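Local coordinates for ATP phosphoribosyltransferase (Methanobacterium thermoautotrophicum, PDB 2VD3), which probably catalyses the magnesium-dependent condensation of ATP with 5-phospho-alpha-D-ribose 1-diphosphate, the first and rate-controlling step of histidine biosynthesis, at residues R14-A19 with Y91-S95; L68-D74 with S182-A188; I85-L89 with R204-R208. All blocks are in the same frame, centred on the assembly; numbering follows the deposited sequence.

Contact 1: residues R14-A19 with Y91-S95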
# COMPACT_ATOMS: atom_id res chain seq x y z
N ARG A 14 5.74 4.61 15.31
CA ARG A 14 4.99 5.48 16.21
C ARG A 14 5.72 6.76 16.62
O ARG A 14 5.09 7.79 16.83
CB ARG A 14 4.50 4.70 17.44
CG ARG A 14 5.60 4.16 18.35
CD ARG A 14 5.07 3.04 19.23
NE ARG A 14 4.30 3.54 20.36
CZ ARG A 14 4.82 3.79 21.56
NH1 ARG A 14 6.12 3.59 21.78
NH2 ARG A 14 4.04 4.24 22.54
N ILE A 15 7.04 6.66 16.74
CA ILE A 15 7.88 7.77 17.17
C ILE A 15 7.96 8.89 16.11
O ILE A 15 8.15 10.06 16.45
CB ILE A 15 9.32 7.29 17.49
CG1 ILE A 15 9.31 6.21 18.57
CG2 ILE A 15 10.22 8.46 17.89
CD1 ILE A 15 10.69 5.55 18.79
N SER A 16 7.80 8.52 14.84
CA SER A 16 8.14 9.41 13.72
C SER A 16 7.37 10.73 13.67
O SER A 16 7.97 11.79 13.86
CB SER A 16 8.03 8.66 12.39
OG SER A 16 8.64 9.42 11.35
N GLU A 17 6.06 10.65 13.43
CA GLU A 17 5.20 11.84 13.32
C GLU A 17 5.23 12.80 14.52
O GLU A 17 5.33 14.02 14.31
CB GLU A 17 3.75 11.43 12.99
CG GLU A 17 3.40 11.45 11.51
CD GLU A 17 2.02 10.87 11.23
OE1 GLU A 17 1.64 9.88 11.90
OE2 GLU A 17 1.32 11.38 10.32
N PRO A 18 5.12 12.29 15.76
CA PRO A 18 5.21 13.21 16.90
C PRO A 18 6.55 13.96 17.01
O PRO A 18 6.58 15.11 17.46
CB PRO A 18 5.00 12.30 18.12
CG PRO A 18 4.39 11.07 17.59
CD PRO A 18 4.90 10.90 16.20
N ALA A 19 7.64 13.30 16.60
CA ALA A 19 8.97 13.91 16.54
C ALA A 19 9.00 15.06 15.52
O ALA A 19 9.57 16.12 15.77
CB ALA A 19 10.03 12.87 16.21
N TYR A 91 6.54 11.35 25.30
CA TYR A 91 5.63 10.60 24.44
C TYR A 91 6.23 9.23 24.13
O TYR A 91 7.39 8.97 24.45
CB TYR A 91 5.30 11.39 23.16
CG TYR A 91 6.37 11.37 22.08
CD1 TYR A 91 7.47 12.23 22.13
CD2 TYR A 91 6.29 10.48 21.01
CE1 TYR A 91 8.45 12.22 21.13
CE2 TYR A 91 7.25 10.45 20.01
CZ TYR A 91 8.33 11.32 20.07
OH TYR A 91 9.28 11.27 19.07
N GLY A 92 5.43 8.37 23.53
CA GLY A 92 5.90 7.04 23.12
C GLY A 92 6.31 6.19 24.30
O GLY A 92 7.29 5.47 24.25
N ARG A 93 5.55 6.29 25.38
CA ARG A 93 5.82 5.52 26.58
C ARG A 93 5.26 4.11 26.48
O ARG A 93 4.17 3.89 25.95
CB ARG A 93 5.35 6.27 27.82
CG ARG A 93 6.01 7.64 27.89
CD ARG A 93 5.84 8.32 29.21
NE ARG A 93 6.83 9.39 29.32
CZ ARG A 93 6.87 10.28 30.30
NH1 ARG A 93 5.97 10.25 31.28
NH2 ARG A 93 7.82 11.20 30.32
N ALA A 94 6.04 3.15 26.97
CA ALA A 94 5.74 1.74 26.80
C ALA A 94 6.59 0.96 27.77
O ALA A 94 7.69 1.38 28.12
CB ALA A 94 6.03 1.30 25.38
N SER A 95 6.05 -0.16 28.22
CA SER A 95 6.74 -1.03 29.16
C SER A 95 7.18 -2.30 28.46
O SER A 95 6.37 -2.96 27.80
CB SER A 95 5.82 -1.40 30.33
OG SER A 95 5.47 -0.25 31.08
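Pro-18, in the first turn of helix 16-25, and Tyr-91, in the loop ahead of strand 94-101, stand 8.0 Å apart from CA to CA, a gap the tyrosine ring reaches across, while the chains come closest at Ile-15 CA and Gly-92 CA, 6.3 Å apart. How one aromatic residue can join a loop to the start of a helix is seen in what surrounds that ring. Pro-18 CB sits over one face, 3.9 Å from the centroid of the Tyr-91 ring, as a CH-pi contact, and the proline crosses the tyrosine at about a right angle. At the ring's far end the Tyr-91 OH donates to Ile-15 O at 3.1 Å, in the carbonyl plane and on a lone pair. The same Ile-15 O takes the helical bond from Ala-19 N at 3.3 Å, and is thus gripped by two donors. Methyl groups crowd the phenol oxygen: Ile-15 CG2 lies 3.2 Å from Tyr-91 OH, and Ala-19 CB also touches it.

Arg-14 makes the second link. Its chain turns at chi3 (-79°) and carries the guanidinium alongside the loop, where backbone carbonyls meet the edge of the flat group near its plane. Both bonds are weak: Arg-14 NH1 to Gly-92 O at 3.3 Å and Arg-14 NH2 to Arg-93 O at 3.4 Å. Gly-92 has a positive phi of 64°, and a CB there would point at the arginine. The guanidinium also reaches the backbone oxygens of Asp-32 and Thr-33 of the second subunit through weak bonds, which places this end at a subunit interface. A connecting segment of this kind, passing from one alpha/beta lobe to the other, is consistent with the two-lobed periplasmic-binding-protein fold to which this family belongs.

Contact 2: residues L68-D74 with S182-A188; sequences LGITGYD and SSVKLIA
Thr-71 and Lys-185 face each other as an antiparallel hydrogen-bonded pair, and the bond from Lys-185 N to Thr-71 O, at 2.8 Å, is close to straight. The lysine side chain shows how a long residue can reach from a strand to the start of the neighbouring helix, lying beside Tyr-73. Lys-185 CB lies 4.0 Å from Thr-71 O; Lys-185 CG, after a first torsion that sets it beside the backbone N, meets Tyr-73 CB at 4.1 Å. A bend at chi2 (-74°) then sends the rest of the chain side by side with the tyrosine, CD leading on to CE, which touches Tyr-73 CB and CD1. Lys-185 NZ has at most a weak, long cation-pi attraction to the Tyr-73 ring; its salt bridge is with Asp-88.

Strand 68-72 also pairs in parallel with strand 5-10, so the antiparallel partner 184-188 makes the sheet mixed, consistent with a lobe of the periplasmic-binding-protein fold. On one face, Ile-70 CG2 meets Val-184 CG1 at 3.7 Å and Ile-70 CG1 approaches Leu-186 CD1, while farther along Leu-68 CD2 rests on Ala-188 CB at 3.5 Å. The other face holds Ile-187, whose CG1 packs against the backbone of Gly-69, where a CB would be tight.

Gly-72 is the N-cap of helix 73-79, and two amides just after it find acceptors across the contact. Tyr-73 N donates to Ser-183 O at 2.9 Å, and Asp-74 N to Ser-182 OG at 3.1 Å. The Asp-74 carboxylate curls back beside that hydroxyl and toward Gly-72, where a CB would collide with OD2. An alanine in place of Asp-74 would probably leave a gap beside Ser-182 OG, and OD2's hydrogen-bond partner just beyond the two segments without its mate.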
# COMPACT_ATOMS: atom_id res chain seq x y z
N LEU A 68 22.59 14.72 16.98
CA LEU A 68 21.48 14.50 17.89
C LEU A 68 20.54 13.49 17.27
O LEU A 68 20.53 13.29 16.05
CB LEU A 68 20.72 15.82 18.15
CG LEU A 68 21.45 17.04 18.74
CD1 LEU A 68 20.75 18.34 18.37
CD2 LEU A 68 21.55 16.92 20.23
N GLY A 69 19.75 12.83 18.12
CA GLY A 69 18.76 11.87 17.66
C GLY A 69 17.53 11.91 18.53
O GLY A 69 17.58 12.37 19.67
N ILE A 70 16.41 11.47 17.99
CA ILE A 70 15.18 11.33 18.75
C ILE A 70 14.83 9.88 18.57
O ILE A 70 14.56 9.45 17.45
CB ILE A 70 14.05 12.21 18.17
CG1 ILE A 70 14.38 13.70 18.35
CG2 ILE A 70 12.68 11.84 18.80
CD1 ILE A 70 13.38 14.65 17.66
N THR A 71 14.87 9.10 19.65
CA THR A 71 14.51 7.69 19.57
C THR A 71 14.08 7.14 20.93
O THR A 71 14.08 7.87 21.92
CB THR A 71 15.62 6.81 18.89
OG1 THR A 71 15.11 5.49 18.65
CG2 THR A 71 16.88 6.72 19.74
N GLY A 72 13.70 5.87 20.96
CA GLY A 72 13.15 5.26 22.16
C GLY A 72 14.26 4.80 23.07
O GLY A 72 15.30 4.35 22.61
N TYR A 73 14.02 4.92 24.38
CA TYR A 73 14.98 4.52 25.41
C TYR A 73 15.31 3.03 25.33
O TYR A 73 16.45 2.63 25.53
CB TYR A 73 14.44 4.89 26.80
CG TYR A 73 15.38 4.59 27.94
CD1 TYR A 73 16.61 5.24 28.06
CD2 TYR A 73 15.03 3.66 28.92
CE1 TYR A 73 17.47 4.97 29.12
CE2 TYR A 73 15.89 3.38 29.99
CZ TYR A 73 17.10 4.04 30.08
OH TYR A 73 17.94 3.75 31.13
N ASP A 74 14.30 2.21 25.04
CA ASP A 74 14.51 0.77 24.87
C ASP A 74 15.58 0.47 23.83
O ASP A 74 16.45 -0.38 24.03
CB ASP A 74 13.20 0.05 24.54
CG ASP A 74 12.42 0.70 23.40
OD1 ASP A 74 11.28 0.28 23.18
OD2 ASP A 74 12.92 1.63 22.72
N SER A 182 10.11 2.54 29.16
CA SER A 182 10.66 3.23 28.02
C SER A 182 9.90 4.50 27.69
O SER A 182 8.67 4.59 27.86
CB SER A 182 10.69 2.31 26.80
OG SER A 182 11.32 2.96 25.73
N SER A 183 10.65 5.47 27.20
CA SER A 183 10.08 6.72 26.78
C SER A 183 10.99 7.24 25.69
O SER A 183 12.14 6.79 25.56
CB SER A 183 10.02 7.68 27.96
OG SER A 183 9.55 8.95 27.57
N VAL A 184 10.48 8.17 24.88
CA VAL A 184 11.26 8.77 23.81
C VAL A 184 12.22 9.84 24.36
O VAL A 184 11.85 10.69 25.17
CB VAL A 184 10.36 9.35 22.68
CG1 VAL A 184 11.22 10.05 21.65
CG2 VAL A 184 9.58 8.23 22.02
N LYS A 185 13.45 9.80 23.88
CA LYS A 185 14.48 10.68 24.40
C LYS A 185 15.07 11.53 23.29
O LYS A 185 15.04 11.13 22.13
CB LYS A 185 15.58 9.85 25.06
CG LYS A 185 15.08 8.88 26.09
CD LYS A 185 14.66 9.59 27.36
CE LYS A 185 14.18 8.61 28.42
NZ LYS A 185 13.95 9.27 29.74
N LEU A 186 15.58 12.71 23.64
CA LEU A 186 16.48 13.47 22.77
C LEU A 186 17.89 13.14 23.22
O LEU A 186 18.22 13.29 24.41
CB LEU A 186 16.24 14.98 22.88
CG LEU A 186 17.23 15.88 22.11
CD1 LEU A 186 16.96 15.87 20.61
CD2 LEU A 186 17.24 17.32 22.64
N ILE A 187 18.72 12.68 22.29
CA ILE A 187 20.10 12.29 22.62
C ILE A 187 21.13 13.08 21.84
O ILE A 187 20.79 13.77 20.88
CB ILE A 187 20.37 10.77 22.43
CG1 ILE A 187 20.05 10.32 21.00
CG2 ILE A 187 19.62 9.95 23.48
CD1 ILE A 187 20.53 8.91 20.68
N ALA A 188 22.39 12.97 22.26
CA ALA A 188 23.44 13.74 21.65
C ALA A 188 24.78 13.01 21.64
O ALA A 188 25.11 12.27 22.59
CB ALA A 188 23.59 15.09 22.37

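Contact 3: residues I85-L89 with R204-R208; sequences ILEDL and RTGIR
Glu-87 and Arg-204 are brought together by opposite chain shapes: the glutamate folds at chi2 (-63°), whereas the arginine, its CG turned away from the backbone N (chi1 -163°), stays extended from CG to NE. It is a compact example of one carboxylate serving two arginines on successive turns of a helix. Arg-204 NE donates to Glu-87 OE1 at 2.9 Å, on the anti lone pair of that carboxylate oxygen, with the two flat groups 56° apart. Arg-204 NH1 adds a weak bond to Leu-86 O at 3.1 Å, and Leu-86 CD2 lies 3.9 Å above the centre of the guanidinium plane. The other oxygen, Glu-87 OE2, is 3.1 Å from Arg-208 NE but well out of its guanidinium plane, so only the charges attract. Both arginines have further acidic partners, Glu-201 for Arg-204 and Asp-212 for Arg-208. A classic beta bulge, in which Leu-86 and Glu-87 both face Leu-186, lets these consecutive residues point toward the helix. Beside the charges, Leu-89 CD2 meets Ile-207 CG2 at 3.6 Å, and Leu-22 of helix 16-25 touches both residues, so the end of strand 84-88, helix 197-212 and helix 16-25 meet around this apolar patch.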
# COMPACT_ATOMS: atom_id res chain seq x y z
N ILE A 85 22.01 11.45 26.94
CA ILE A 85 20.56 11.73 26.95
C ILE A 85 20.35 13.18 27.40
O ILE A 85 20.74 13.54 28.50
CB ILE A 85 19.76 10.75 27.87
CG1 ILE A 85 19.85 9.31 27.36
CG2 ILE A 85 18.28 11.17 27.97
CD1 ILE A 85 19.35 8.27 28.36
N LEU A 86 19.72 13.99 26.54
CA LEU A 86 19.50 15.41 26.82
C LEU A 86 18.16 15.73 27.48
O LEU A 86 18.11 16.54 28.41
CB LEU A 86 19.66 16.24 25.54
CG LEU A 86 21.07 16.33 24.93
CD1 LEU A 86 21.10 17.36 23.82
CD2 LEU A 86 22.13 16.66 26.01
N GLU A 87 17.08 15.12 26.99
CA GLU A 87 15.72 15.38 27.47
C GLU A 87 14.85 14.15 27.32
O GLU A 87 15.02 13.38 26.37
CB GLU A 87 15.04 16.49 26.66
CG GLU A 87 15.71 17.85 26.68
CD GLU A 87 15.76 18.47 28.06
OE1 GLU A 87 16.74 19.16 28.35
OE2 GLU A 87 14.81 18.27 28.85
N ASP A 88 13.92 13.97 28.25
CA ASP A 88 12.84 13.03 28.02
C ASP A 88 11.76 13.79 27.28
O ASP A 88 11.45 14.93 27.62
CB ASP A 88 12.31 12.45 29.33
CG ASP A 88 11.14 11.52 29.10
OD1 ASP A 88 10.04 12.04 28.82
OD2 ASP A 88 11.30 10.29 29.19
N LEU A 89 11.18 13.16 26.25
CA LEU A 89 10.25 13.86 25.36
C LEU A 89 8.76 13.62 25.65
O LEU A 89 7.90 14.15 24.95
CB LEU A 89 10.59 13.58 23.90
CG LEU A 89 12.00 14.03 23.52
CD1 LEU A 89 12.36 13.58 22.11
CD2 LEU A 89 12.17 15.54 23.68
N ARG A 204 17.57 22.59 22.07
CA ARG A 204 17.16 22.01 23.34
C ARG A 204 16.17 22.92 24.08
O ARG A 204 15.18 22.44 24.62
CB ARG A 204 18.37 21.73 24.21
CG ARG A 204 18.14 20.79 25.37
CD ARG A 204 19.44 20.63 26.13
NE ARG A 204 19.33 19.77 27.31
CZ ARG A 204 20.33 19.50 28.14
NH1 ARG A 204 20.14 18.70 29.18
NH2 ARG A 204 21.54 20.03 27.94
N THR A 205 16.44 24.23 24.10
CA THR A 205 15.51 25.18 24.71
C THR A 205 14.16 25.16 23.97
O THR A 205 13.11 25.17 24.60
CB THR A 205 16.07 26.63 24.75
OG1 THR A 205 17.41 26.61 25.27
CG2 THR A 205 15.21 27.53 25.63
N GLY A 206 14.21 25.11 22.64
CA GLY A 206 13.00 25.11 21.80
C GLY A 206 12.14 23.91 22.10
O GLY A 206 10.94 24.04 22.39
N ILE A 207 12.76 22.73 22.03
CA ILE A 207 12.12 21.46 22.37
C ILE A 207 11.68 21.38 23.84
O ILE A 207 10.53 21.01 24.13
CB ILE A 207 13.06 20.27 22.00
CG1 ILE A 207 12.92 19.94 20.51
CG2 ILE A 207 12.77 19.04 22.87
CD1 ILE A 207 13.99 19.02 19.96
N ARG A 208 12.57 21.75 24.76
CA ARG A 208 12.24 21.72 26.19
C ARG A 208 11.01 22.58 26.46
O ARG A 208 10.12 22.17 27.19
CB ARG A 208 13.44 22.13 27.06
CG ARG A 208 13.32 21.82 28.57
CD ARG A 208 12.52 20.54 28.85
NE ARG A 208 12.66 20.04 30.23
CZ ARG A 208 11.69 19.42 30.91
NH1 ARG A 208 11.92 19.01 32.14
NH2 ARG A 208 10.50 19.23 30.36

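Overall arrangement
From the N terminus, the chain leaves strand 5-10 and enters contact 1 at 14-19, whose loop closes only at 91-95. Before it closes, contact 2 opens at 68-74 and contact 3 at 85-89; contact 2 then closes at 182-188 and contact 3 at 204-208. No pair nests: each crosses the other two. Strand 173-188 is the common neighbour, since Ala-94 O meets Ser-182 N and Leu-186 O meets Leu-86 N. Asp-88 of contact 3 forms salt bridges with Arg-93 of contact 1 and Lys-185 of contact 2, and a probable hydrogen bond with Ser-183. Together the crossings tie the first helix, the mixed sheet, the passage to the second lobe and helix 197-212 into one unit.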